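Local coordinates for protein putative polyprenyl synthetase (PDB 3NF2) that probably joins isoprenyl diphosphates into longer prenyl chains, as a magnesium-dependent prenyltransferase of the FPP/GGPP synthase family, at residues T69-A72 / P73-V77; L134-T138 / V139-R143; Q221-D224 / D225-I229; E265-G268 / E269-A273. All coordinates share one frame; numbering follows the deposited sequence.

Contact 1: T69-A72 / P73-V77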
ATOM      1  N   THR A  69      23.274  18.302   8.671  1.00 64.48           N
ATOM      2  CA  THR A  69      23.020  19.709   8.370  1.00 63.39           C
ATOM      3  C   THR A  69      23.255  20.595   9.595  1.00 63.11           C
ATOM      4  O   THR A  69      23.324  21.815   9.471  1.00 60.84           O
ATOM      5  CB  THR A  69      21.583  19.935   7.863  1.00 61.81           C
ATOM      6  OG1 THR A  69      20.655  19.359   8.788  1.00 55.94           O
ATOM      7  CG2 THR A  69      21.385  19.299   6.504  1.00 66.49           C
ATOM      8  N   GLY A  70      23.370  19.976  10.770  1.00 62.43           N
ATOM      9  CA  GLY A  70      23.526  20.711  12.024  1.00 61.56           C
ATOM     10  C   GLY A  70      22.267  20.751  12.878  1.00 65.03           C
ATOM     11  O   GLY A  70      22.301  21.216  14.023  1.00 66.04           O
ATOM     12  N   ALA A  71      21.159  20.255  12.329  1.00 62.42           N
ATOM     13  CA  ALA A  71      19.874  20.228  13.031  1.00 60.39           C
ATOM     14  C   ALA A  71      19.880  19.244  14.202  1.00 58.92           C
ATOM     15  O   ALA A  71      20.774  18.403  14.315  1.00 63.04           O
ATOM     16  CB  ALA A  71      18.740  19.907  12.053  1.00 56.39           C
ATOM     17  N   ALA A  72      18.897  19.375  15.085  1.00 60.76           N
ATOM     18  CA  ALA A  72      18.749  18.485  16.235  1.00 64.16           C
ATOM     19  C   ALA A  72      18.298  17.099  15.754  1.00 65.86           C
ATOM     20  O   ALA A  72      17.632  16.997  14.717  1.00 63.72           O
ATOM     21  CB  ALA A  72      17.741  19.068  17.229  1.00 59.56           C
ATOM     22  N   PRO A  73      18.686  16.031  16.484  1.00 66.71           N
ATOM     23  CA  PRO A  73      18.253  14.662  16.158  1.00 68.28           C
ATOM     24  C   PRO A  73      16.743  14.541  15.915  1.00 68.42           C
ATOM     25  O   PRO A  73      16.321  13.882  14.955  1.00 67.61           O
ATOM     26  CB  PRO A  73      18.666  13.849  17.398  1.00 69.23           C
ATOM     27  CG  PRO A  73      19.383  14.818  18.327  1.00 68.67           C
ATOM     28  CD  PRO A  73      19.722  16.031  17.531  1.00 67.05           C
ATOM     29  N   GLU A  74      15.956  15.227  16.748  1.00 65.95           N
ATOM     30  CA  GLU A  74      14.493  15.204  16.699  1.00 62.25           C
ATOM     31  C   GLU A  74      13.878  15.591  15.353  1.00 60.51           C
ATOM     32  O   GLU A  74      12.776  15.143  15.040  1.00 55.24           O
ATOM     33  CB  GLU A  74      13.872  16.029  17.848  1.00 66.26           C
ATOM     34  CG  GLU A  74      14.850  16.911  18.645  1.00 72.14           C
ATOM     35  CD  GLU A  74      15.535  16.164  19.796  1.00 76.27           C
ATOM     36  OE1 GLU A  74      14.838  15.465  20.569  1.00 75.00           O
ATOM     37  OE2 GLU A  74      16.774  16.290  19.932  1.00 74.90           O
ATOM     38  N   VAL A  75      14.599  16.397  14.564  1.00 61.30           N
ATOM     39  CA  VAL A  75      14.178  16.806  13.210  1.00 59.33           C
ATOM     40  C   VAL A  75      14.035  15.590  12.270  1.00 62.76           C
ATOM     41  O   VAL A  75      13.157  15.559  11.397  1.00 64.61           O
ATOM     42  CB  VAL A  75      15.155  17.875  12.624  1.00 61.23           C
ATOM     43  CG1 VAL A  75      14.875  18.193  11.137  1.00 52.79           C
ATOM     44  CG2 VAL A  75      15.103  19.148  13.456  1.00 60.97           C
ATOM     45  N   GLY A  76      14.877  14.581  12.481  1.00 57.77           N
ATOM     46  CA  GLY A  76      14.829  13.361  11.692  1.00 57.47           C
ATOM     47  C   GLY A  76      13.878  12.294  12.215  1.00 57.67           C
ATOM     48  O   GLY A  76      13.735  11.239  11.592  1.00 59.80           O
ATOM     49  N   VAL A  77      13.230  12.557  13.350  1.00 56.57           N
ATOM     50  CA  VAL A  77      12.279  11.598  13.940  1.00 57.72           C
ATOM     51  C   VAL A  77      11.061  11.268  13.045  1.00 56.82           C
ATOM     52  O   VAL A  77      10.711  10.095  12.935  1.00 59.46           O
ATOM     53  CB  VAL A  77      11.916  11.921  15.433  1.00 56.65           C
ATOM     54  CG1 VAL A  77      10.621  11.217  15.887  1.00 47.48           C
ATOM     55  CG2 VAL A  77      13.055  11.504  16.331  1.00 56.53           C
TER
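Ala-72 and Val-75 are joined by the one hydrogen bond between 69-72 and 73-77: Val-75 N donates to Ala-72 O at 3.1 Å. The donor comes from above the carbonyl plane, 51° out of it, as the turn curls over it, and the N-H...O angle is 151°. The pattern then repeats, with Gly-76 N bonded to Pro-73 O at 2.9 Å and Val-77 N to Glu-74 O. Each carbonyl is met by the amide three residues on, and the result is a short 3-10 turn that leads straight into helix 77-98. Before it, helix 57-67 has run out: Thr-69 OG1 still bonds back to Ala-66 O, and Gly-70 takes a positive phi that lets the chain leave the helix. The whole piece is thus a tight connection between two helices of the all-helical prenyl synthase fold.

The apolar touches lie along the same turn. Val-75 is directed toward the preceding loop, and its CG2 lies 4.0 Å from Ala-71 CB. CG2 is the branch beside the backbone N, which also brings it close to the acceptor, Val-75 CG2 3.6 Å from Ala-72 O. Ala-72 CB lies against the proline ring, 3.6 Å from Pro-73 CD, and the aliphatic part of Glu-74 runs past the same methyl, its CG 3.9 Å from Ala-72 CB. The ring of Pro-73 further rests on Arg-11 and Leu-15 of helix 5-25 and on Val-63 of helix 57-67.

Contact 2: L134-T138 / V139-R143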
ATOM      1  N   LEU A 134       4.293  14.342   5.345  1.00 52.44           N
ATOM      2  CA  LEU A 134       3.562  15.426   4.687  1.00 51.63           C
ATOM      3  C   LEU A 134       2.792  16.344   5.658  1.00 55.44           C
ATOM      4  O   LEU A 134       2.563  17.511   5.325  1.00 53.43           O
ATOM      5  CB  LEU A 134       2.644  14.881   3.584  1.00 53.69           C
ATOM      6  CG  LEU A 134       3.291  14.266   2.329  1.00 52.21           C
ATOM      7  CD1 LEU A 134       2.359  13.276   1.644  1.00 46.84           C
ATOM      8  CD2 LEU A 134       3.744  15.324   1.329  1.00 55.93           C
ATOM      9  N   GLU A 135       2.441  15.825   6.847  1.00 51.08           N
ATOM     10  CA  GLU A 135       1.849  16.599   7.965  1.00 54.85           C
ATOM     11  C   GLU A 135       2.597  17.893   8.261  1.00 57.37           C
ATOM     12  O   GLU A 135       1.991  18.879   8.690  1.00 59.17           O
ATOM     13  CB  GLU A 135       1.818  15.781   9.273  1.00 52.16           C
ATOM     14  CG  GLU A 135       0.513  15.081   9.551  1.00 57.22           C
ATOM     15  CD  GLU A 135       0.523  14.192  10.801  1.00 59.94           C
ATOM     16  OE1 GLU A 135       1.601  13.833  11.334  1.00 51.47           O
ATOM     17  OE2 GLU A 135      -0.586  13.835  11.250  1.00 61.94           O
ATOM     18  N   LEU A 136       3.913  17.868   8.040  1.00 58.97           N
ATOM     19  CA  LEU A 136       4.793  19.002   8.323  1.00 59.93           C
ATOM     20  C   LEU A 136       4.531  20.215   7.425  1.00 59.82           C
ATOM     21  O   LEU A 136       4.763  21.354   7.838  1.00 61.15           O
ATOM     22  CB  LEU A 136       6.259  18.568   8.261  1.00 59.26           C
ATOM     23  CG  LEU A 136       6.632  17.486   9.285  1.00 61.97           C
ATOM     24  CD1 LEU A 136       7.968  16.846   8.953  1.00 69.48           C
ATOM     25  CD2 LEU A 136       6.636  18.038  10.705  1.00 67.52           C
ATOM     26  N   GLY A 137       4.042  19.966   6.210  1.00 58.65           N
ATOM     27  CA  GLY A 137       3.624  21.032   5.298  1.00 56.46           C
ATOM     28  C   GLY A 137       4.740  21.806   4.618  1.00 59.82           C
ATOM     29  O   GLY A 137       4.470  22.724   3.842  1.00 60.98           O
ATOM     30  N   THR A 138       5.989  21.423   4.891  1.00 60.27           N
ATOM     31  CA  THR A 138       7.174  22.121   4.381  1.00 56.99           C
ATOM     32  C   THR A 138       7.685  21.530   3.066  1.00 58.54           C
ATOM     33  O   THR A 138       7.279  20.437   2.658  1.00 62.99           O
ATOM     34  CB  THR A 138       8.328  22.118   5.424  1.00 57.88           C
ATOM     35  OG1 THR A 138       8.708  20.770   5.728  1.00 62.35           O
ATOM     36  CG2 THR A 138       7.900  22.823   6.711  1.00 38.56           C
ATOM     37  N   VAL A 139       8.571  22.270   2.406  1.00 57.46           N
ATOM     38  CA  VAL A 139       9.223  21.819   1.174  1.00 54.40           C
ATOM     39  C   VAL A 139      10.154  20.615   1.440  1.00 52.06           C
ATOM     40  O   VAL A 139      10.217  19.683   0.635  1.00 50.73           O
ATOM     41  CB  VAL A 139       9.960  23.004   0.462  1.00 54.39           C
ATOM     42  CG1 VAL A 139      10.980  23.683   1.396  1.00 55.42           C
ATOM     43  CG2 VAL A 139      10.610  22.562  -0.863  1.00 57.14           C
ATOM     44  N   GLU A 140      10.837  20.639   2.588  1.00 53.63           N
ATOM     45  CA  GLU A 140      11.728  19.568   3.041  1.00 57.33           C
ATOM     46  C   GLU A 140      10.963  18.250   3.164  1.00 60.71           C
ATOM     47  O   GLU A 140      11.462  17.185   2.786  1.00 60.63           O
ATOM     48  CB  GLU A 140      12.331  19.918   4.411  1.00 61.02           C
ATOM     49  CG  GLU A 140      13.438  20.988   4.411  1.00 69.93           C
ATOM     50  CD  GLU A 140      12.920  22.425   4.342  1.00 69.44           C
ATOM     51  OE1 GLU A 140      11.893  22.745   4.980  1.00 65.41           O
ATOM     52  OE2 GLU A 140      13.562  23.237   3.649  1.00 68.18           O
ATOM     53  N   ALA A 141       9.745  18.351   3.690  1.00 59.04           N
ATOM     54  CA  ALA A 141       8.870  17.212   3.917  1.00 54.41           C
ATOM     55  C   ALA A 141       8.382  16.569   2.618  1.00 51.22           C
ATOM     56  O   ALA A 141       8.153  15.360   2.572  1.00 48.56           O
ATOM     57  CB  ALA A 141       7.690  17.639   4.771  1.00 57.07           C
ATOM     58  N   GLY A 142       8.216  17.380   1.577  1.00 46.92           N
ATOM     59  CA  GLY A 142       7.791  16.893   0.272  1.00 46.11           C
ATOM     60  C   GLY A 142       8.925  16.131  -0.386  1.00 53.40           C
ATOM     61  O   GLY A 142       8.720  15.076  -1.013  1.00 52.59           O
ATOM     62  N   ARG A 143      10.130  16.666  -0.220  1.00 50.51           N
ATOM     63  CA  ARG A 143      11.330  16.047  -0.763  1.00 50.87           C
ATOM     64  C   ARG A 143      11.674  14.758  -0.018  1.00 45.65           C
ATOM     65  O   ARG A 143      12.134  13.788  -0.619  1.00 50.21           O
ATOM     66  CB  ARG A 143      12.494  17.043  -0.729  1.00 53.17           C
ATOM     67  CG  ARG A 143      12.572  17.947  -1.963  1.00 57.64           C
ATOM     68  CD  ARG A 143      13.312  19.249  -1.666  1.00 58.95           C
ATOM     69  NE  ARG A 143      14.320  19.081  -0.623  1.00 60.15           N
ATOM     70  CZ  ARG A 143      14.825  20.070   0.116  1.00 71.05           C
ATOM     71  NH1 ARG A 143      14.423  21.333  -0.065  1.00 54.90           N
ATOM     72  NH2 ARG A 143      15.736  19.792   1.050  1.00 66.62           N
TER
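Thr-138 caps the start of the helix that Ala-141 belongs to: its OG1 accepts from Ala-141 N at 3.3 Å, a weak bond with an N-H...O angle of 147°. The threonine hydroxyl lies between its own backbone N and carbonyl carbon (chi1 60°), which turns OG1 over the first turn and leaves CG2 anti to the carbonyl carbon, beside the backbone N. An amide at this place has no carbonyl four residues back within the helix, and the hydroxyl supplies one acceptor for it. The next amide, Gly-142 N, is shared between two weak bonds, to Thr-138 O at 3.4 Å and to Val-139 O at 3.2 Å. Arg-143 N makes the ordinary i to i-4 bond, to Val-139 O. Ala-141 O in turn accepts from Thr-145 OG1.

Upstream, Gly-137 N closes a type I turn onto Leu-134 O at 3.0 Å, and Gly-137 itself takes a positive phi as the preceding helix ends. An apolar touch lies beside these bonds: Leu-136 CB meets Ala-141 CB at 3.9 Å, and Leu-136 also leans on Leu-198 of helix 173-198. Separately, the bent chain of Glu-140 brings OE1 to 3.6 Å from Thr-138 CB, alongside the cap rather than bonded to it. Leu-134 packs on Gly-142 of the second subunit, so this corner takes part in the dimer contact.

Ala-141 has no polar side chain to return the bond, so the motif is a simple threonine N-cap and not a capping box, set right after a glycine-ended helix where 115-134 turns into 139-165.

Contact 3: Q221-D224 / D225-I229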
ATOM      1  N   GLN A 221      23.200  -7.005   4.236  1.00 41.65           N
ATOM      2  CA  GLN A 221      22.512  -8.190   3.733  1.00 42.68           C
ATOM      3  C   GLN A 221      23.460  -9.355   3.433  1.00 44.56           C
ATOM      4  O   GLN A 221      23.108 -10.520   3.668  1.00 43.13           O
ATOM      5  CB  GLN A 221      21.631  -7.872   2.520  1.00 42.66           C
ATOM      6  CG  GLN A 221      20.620  -9.001   2.209  1.00 30.63           C
ATOM      7  CD  GLN A 221      19.706  -9.291   3.360  1.00 33.02           C
ATOM      8  OE1 GLN A 221      19.055  -8.385   3.891  1.00 41.20           O
ATOM      9  NE2 GLN A 221      19.653 -10.558   3.778  1.00 39.82           N
ATOM     10  N   ALA A 222      24.655  -9.039   2.938  1.00 43.32           N
ATOM     11  CA  ALA A 222      25.717 -10.045   2.771  1.00 42.64           C
ATOM     12  C   ALA A 222      26.082 -10.723   4.096  1.00 45.78           C
ATOM     13  O   ALA A 222      26.195 -11.954   4.161  1.00 49.68           O
ATOM     14  CB  ALA A 222      26.947  -9.425   2.125  1.00 36.73           C
ATOM     15  N   VAL A 223      26.224  -9.924   5.154  1.00 47.30           N
ATOM     16  CA  VAL A 223      26.506 -10.455   6.495  1.00 43.64           C
ATOM     17  C   VAL A 223      25.311 -11.238   7.043  1.00 44.38           C
ATOM     18  O   VAL A 223      25.491 -12.304   7.654  1.00 46.72           O
ATOM     19  CB  VAL A 223      26.969  -9.332   7.480  1.00 48.50           C
ATOM     20  CG1 VAL A 223      26.973  -9.816   8.921  1.00 37.64           C
ATOM     21  CG2 VAL A 223      28.359  -8.839   7.100  1.00 43.74           C
ATOM     22  N   ASP A 224      24.103 -10.715   6.815  1.00 42.23           N
ATOM     23  CA  ASP A 224      22.856 -11.429   7.136  1.00 46.49           C
ATOM     24  C   ASP A 224      22.765 -12.792   6.451  1.00 39.37           C
ATOM     25  O   ASP A 224      22.361 -13.778   7.057  1.00 42.31           O
ATOM     26  CB  ASP A 224      21.635 -10.602   6.735  1.00 54.60           C
ATOM     27  CG  ASP A 224      20.812 -10.162   7.919  1.00 62.73           C
ATOM     28  OD1 ASP A 224      20.555 -10.988   8.820  1.00 68.38           O
ATOM     29  OD2 ASP A 224      20.397  -8.987   7.933  1.00 76.06           O
ATOM     30  N   ASP A 225      23.167 -12.838   5.190  1.00 37.19           N
ATOM     31  CA  ASP A 225      23.250 -14.096   4.453  1.00 40.04           C
ATOM     32  C   ASP A 225      24.294 -15.067   5.008  1.00 42.96           C
ATOM     33  O   ASP A 225      24.082 -16.280   4.985  1.00 42.42           O
ATOM     34  CB  ASP A 225      23.537 -13.821   2.983  1.00 34.09           C
ATOM     35  CG  ASP A 225      22.379 -13.159   2.282  1.00 32.16           C
ATOM     36  OD1 ASP A 225      21.301 -13.015   2.905  1.00 36.39           O
ATOM     37  OD2 ASP A 225      22.558 -12.770   1.110  1.00 38.17           O
ATOM     38  N   LEU A 226      25.422 -14.543   5.482  1.00 41.72           N
ATOM     39  CA  LEU A 226      26.427 -15.400   6.127  1.00 40.66           C
ATOM     40  C   LEU A 226      25.912 -15.953   7.442  1.00 43.76           C
ATOM     41  O   LEU A 226      26.103 -17.133   7.731  1.00 50.91           O
ATOM     42  CB  LEU A 226      27.749 -14.667   6.342  1.00 37.64           C
ATOM     43  CG  LEU A 226      28.593 -14.317   5.111  1.00 37.94           C
ATOM     44  CD1 LEU A 226      29.653 -13.299   5.488  1.00 38.75           C
ATOM     45  CD2 LEU A 226      29.226 -15.560   4.464  1.00 30.39           C
ATOM     46  N   LEU A 227      25.228 -15.109   8.220  1.00 48.34           N
ATOM     47  CA  LEU A 227      24.670 -15.530   9.505  1.00 45.84           C
ATOM     48  C   LEU A 227      23.452 -16.435   9.349  1.00 46.19           C
ATOM     49  O   LEU A 227      23.181 -17.256  10.223  1.00 46.33           O
ATOM     50  CB  LEU A 227      24.292 -14.326  10.380  1.00 53.50           C
ATOM     51  CG  LEU A 227      25.287 -13.224  10.793  1.00 68.45           C
ATOM     52  CD1 LEU A 227      24.623 -12.265  11.798  1.00 66.09           C
ATOM     53  CD2 LEU A 227      26.624 -13.753  11.348  1.00 73.47           C
ATOM     54  N   GLY A 228      22.700 -16.272   8.260  1.00 45.97           N
ATOM     55  CA  GLY A 228      21.555 -17.155   7.992  1.00 42.49           C
ATOM     56  C   GLY A 228      21.955 -18.616   7.799  1.00 44.68           C
ATOM     57  O   GLY A 228      21.206 -19.527   8.147  1.00 48.39           O
ATOM     58  N   ILE A 229      23.140 -18.846   7.246  1.00 47.82           N
ATOM     59  CA  ILE A 229      23.672 -20.206   7.158  1.00 50.16           C
ATOM     60  C   ILE A 229      24.588 -20.582   8.338  1.00 47.99           C
ATOM     61  O   ILE A 229      24.274 -21.490   9.091  1.00 48.49           O
ATOM     62  CB  ILE A 229      24.383 -20.473   5.817  1.00 50.97           C
ATOM     63  CG1 ILE A 229      23.456 -20.123   4.639  1.00 44.09           C
ATOM     64  CG2 ILE A 229      24.855 -21.940   5.752  1.00 46.59           C
ATOM     65  CD1 ILE A 229      24.176 -19.956   3.309  1.00 32.94           C
TER
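Gln-221 and Asp-225, one helical turn apart, make the tight part of this contact. The amide NE2 of Gln-221 donates to Asp-225 OD1 at 3.1 Å, nearly straight at 163°. The acceptor lies in the amide plane; the planes of the two flat groups are turned 53° against each other, and the nitrogen meets OD1 from above the carboxylate plane. With chi1 at -165° and a bend at chi2, the glutamine chain folds forward along the helix to get there. Its OE1 is bound to Thr-184 OG1, and Asp-225 OD2 takes the amide of Leu-251, so both groups are held at two points. With an alanine here in place of the aspartate, Gln-221 NE2 and Leu-251 N would probably both lose their acceptor.

Away from this pair the touch is slacker: Val-223 CG1 meets Leu-227 CG at 4.2 Å, and Leu-227 lies on the solvent side. By sequence, Asp-224 and Asp-225 probably begin the second aspartate-rich motif, which in relatives binds magnesium and diphosphate. Helix 203-230 carries it between helix 300-319, against which Ala-222 and Val-223 pack, and Pro-252 of helix 251-259, touched by Asp-225 and Ile-229.

Contact 4: E265-G268 / E269-A273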
ATOM      1  N   GLU A 265      28.758 -27.843  -9.220  1.00 51.10           N
ATOM      2  CA  GLU A 265      27.903 -28.709 -10.032  1.00 49.39           C
ATOM      3  C   GLU A 265      27.042 -29.602  -9.148  1.00 44.00           C
ATOM      4  O   GLU A 265      25.843 -29.730  -9.376  1.00 49.44           O
ATOM      5  CB  GLU A 265      28.733 -29.563 -11.006  1.00 51.65           C
ATOM      6  CG  GLU A 265      29.609 -28.782 -12.002  1.00 57.08           C
ATOM      7  CD  GLU A 265      28.855 -28.223 -13.210  1.00 63.85           C
ATOM      8  OE1 GLU A 265      27.763 -28.733 -13.543  1.00 64.52           O
ATOM      9  OE2 GLU A 265      29.373 -27.275 -13.838  1.00 59.80           O
ATOM     10  N   ARG A 266      27.642 -30.198  -8.124  1.00 45.84           N
ATOM     11  CA  ARG A 266      26.899 -31.104  -7.247  1.00 45.42           C
ATOM     12  C   ARG A 266      25.849 -30.379  -6.395  1.00 47.36           C
ATOM     13  O   ARG A 266      24.740 -30.892  -6.179  1.00 50.28           O
ATOM     14  CB  ARG A 266      27.852 -31.925  -6.377  1.00 42.61           C
ATOM     15  CG  ARG A 266      27.161 -32.980  -5.506  1.00 47.25           C
ATOM     16  CD  ARG A 266      26.289 -33.930  -6.337  1.00 41.68           C
ATOM     17  NE  ARG A 266      25.495 -34.797  -5.477  1.00 44.41           N
ATOM     18  CZ  ARG A 266      24.484 -35.555  -5.888  1.00 53.83           C
ATOM     19  NH1 ARG A 266      23.833 -36.303  -5.011  1.00 49.88           N
ATOM     20  NH2 ARG A 266      24.118 -35.561  -7.167  1.00 48.90           N
ATOM     21  N   LEU A 267      26.196 -29.185  -5.925  1.00 46.76           N
ATOM     22  CA  LEU A 267      25.240 -28.348  -5.199  1.00 49.81           C
ATOM     23  C   LEU A 267      24.011 -28.005  -6.062  1.00 45.90           C
ATOM     24  O   LEU A 267      22.877 -28.048  -5.576  1.00 46.86           O
ATOM     25  CB  LEU A 267      25.924 -27.075  -4.689  1.00 49.63           C
ATOM     26  CG  LEU A 267      25.016 -26.073  -3.977  1.00 48.29           C
ATOM     27  CD1 LEU A 267      24.681 -26.533  -2.571  1.00 33.13           C
ATOM     28  CD2 LEU A 267      25.631 -24.698  -3.975  1.00 48.15           C
ATOM     29  N   GLY A 268      24.249 -27.678  -7.334  1.00 47.09           N
ATOM     30  CA  GLY A 268      23.182 -27.472  -8.323  1.00 47.54           C
ATOM     31  C   GLY A 268      22.203 -28.633  -8.448  1.00 51.97           C
ATOM     32  O   GLY A 268      20.988 -28.426  -8.442  1.00 49.38           O
ATOM     33  N   GLU A 269      22.737 -29.850  -8.552  1.00 54.44           N
ATOM     34  CA  GLU A 269      21.921 -31.061  -8.658  1.00 56.74           C
ATOM     35  C   GLU A 269      21.077 -31.266  -7.406  1.00 56.29           C
ATOM     36  O   GLU A 269      19.887 -31.573  -7.489  1.00 61.66           O
ATOM     37  CB  GLU A 269      22.809 -32.288  -8.902  1.00 55.03           C
ATOM     38  CG  GLU A 269      23.512 -32.305 -10.260  1.00 54.37           C
ATOM     39  CD  GLU A 269      24.682 -33.290 -10.331  1.00 58.01           C
ATOM     40  OE1 GLU A 269      24.826 -34.142  -9.423  1.00 55.38           O
ATOM     41  OE2 GLU A 269      25.462 -33.206 -11.306  1.00 50.63           O
ATOM     42  N   ILE A 270      21.703 -31.064  -6.252  1.00 56.27           N
ATOM     43  CA  ILE A 270      21.070 -31.282  -4.951  1.00 52.40           C
ATOM     44  C   ILE A 270      19.940 -30.284  -4.668  1.00 52.58           C
ATOM     45  O   ILE A 270      18.853 -30.681  -4.249  1.00 53.84           O
ATOM     46  CB  ILE A 270      22.132 -31.251  -3.820  1.00 51.80           C
ATOM     47  CG1 ILE A 270      23.006 -32.503  -3.876  1.00 46.94           C
ATOM     48  CG2 ILE A 270      21.489 -31.154  -2.460  1.00 57.33           C
ATOM     49  CD1 ILE A 270      24.182 -32.464  -2.929  1.00 45.06           C
ATOM     50  N   LEU A 271      20.194 -29.000  -4.917  1.00 52.53           N
ATOM     51  CA  LEU A 271      19.200 -27.951  -4.665  1.00 53.03           C
ATOM     52  C   LEU A 271      17.995 -28.035  -5.602  1.00 53.99           C
ATOM     53  O   LEU A 271      16.870 -27.725  -5.197  1.00 56.30           O
ATOM     54  CB  LEU A 271      19.839 -26.560  -4.738  1.00 52.59           C
ATOM     55  CG  LEU A 271      20.963 -26.209  -3.752  1.00 55.89           C
ATOM     56  CD1 LEU A 271      21.487 -24.804  -4.050  1.00 50.74           C
ATOM     57  CD2 LEU A 271      20.554 -26.353  -2.281  1.00 35.48           C
ATOM     58  N   THR A 272      18.243 -28.446  -6.849  1.00 57.14           N
ATOM     59  CA  THR A 272      17.179 -28.784  -7.798  1.00 52.19           C
ATOM     60  C   THR A 272      16.368 -29.986  -7.275  1.00 53.15           C
ATOM     61  O   THR A 272      15.135 -29.959  -7.295  1.00 55.15           O
ATOM     62  CB  THR A 272      17.761 -29.048  -9.212  1.00 58.59           C
ATOM     63  OG1 THR A 272      18.439 -27.871  -9.679  1.00 52.89           O
ATOM     64  CG2 THR A 272      16.665 -29.434 -10.227  1.00 52.43           C
ATOM     65  N   ALA A 273      17.059 -31.010  -6.772  1.00 49.28           N
ATOM     66  CA  ALA A 273      16.403 -32.186  -6.177  1.00 48.76           C
ATOM     67  C   ALA A 273      15.648 -31.865  -4.901  1.00 52.72           C
ATOM     68  O   ALA A 273      14.567 -32.403  -4.670  1.00 61.08           O
ATOM     69  CB  ALA A 273      17.409 -33.308  -5.921  1.00 40.88           C
TER
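Arg-266, Leu-267 and Gly-268 meet Glu-269, Ile-270, Leu-271 and Thr-272 within a single helix, 262-275, at the surface of the fold, so these are contacts between neighbouring turns. On the outer side a salt bridge runs from Arg-266 NH2 to Glu-269 OE1 at 2.8 Å. The oxygen lies at the edge of the guanidinium, close to its plane, while the carboxylate plane stands 78° from it. Arg-266 reaches forward to Glu-269 because its chain bends at chi2 (55°), and the bend also lays one guanidinium face over Ile-270, whose CG1 comes 3.7 Å from Arg-266 NE.

The inner side is apolar. Leu-267 CG touches Leu-271 CD1 at 3.8 Å, and both leucines press on Leu-257 of helix 251-259; Leu-267 also reaches Ile-295 of helix 285-297. An alanine in place of Leu-267 would probably leave Leu-271 and Leu-257 without this partner and open a gap between the helices.

Gly-268 O is gripped twice, by Thr-272 N at 3.2 Å and by Thr-272 OG1 at 2.9 Å, arriving from opposite faces of the carbonyl plane. The bond satisfies the threonine hydroxyl within the helix. Glu-265 OE1 and Glu-269 OE2 stand 5.5 Å apart, and the arginine beside Glu-269 probably offsets some of their repulsion. With the salt bridge on its outer side and the leucines on its inner one, the helix has a charged face and a greasy face.

The four contacts follow one another along the chain, none touching another. Contacts 1 and 2 are the nearest pair, with centres about 15 Å apart on one side of the molecule, both at turns between helices; contacts 3 and 4 sit on the other side, about 21 Å from centre to centre. The centres of contacts 1 and 4 lie about 51 Å apart. By sequence, contact 3 probably carries the second aspartate-rich motif, consistent with a place at the active site as in relatives. Contact 1 leads into helix 77-98, whose later end bears the first such motif by sequence. Helix 251-259 packs against both contact 3 and contact 4, so it links the site region to the outer helix.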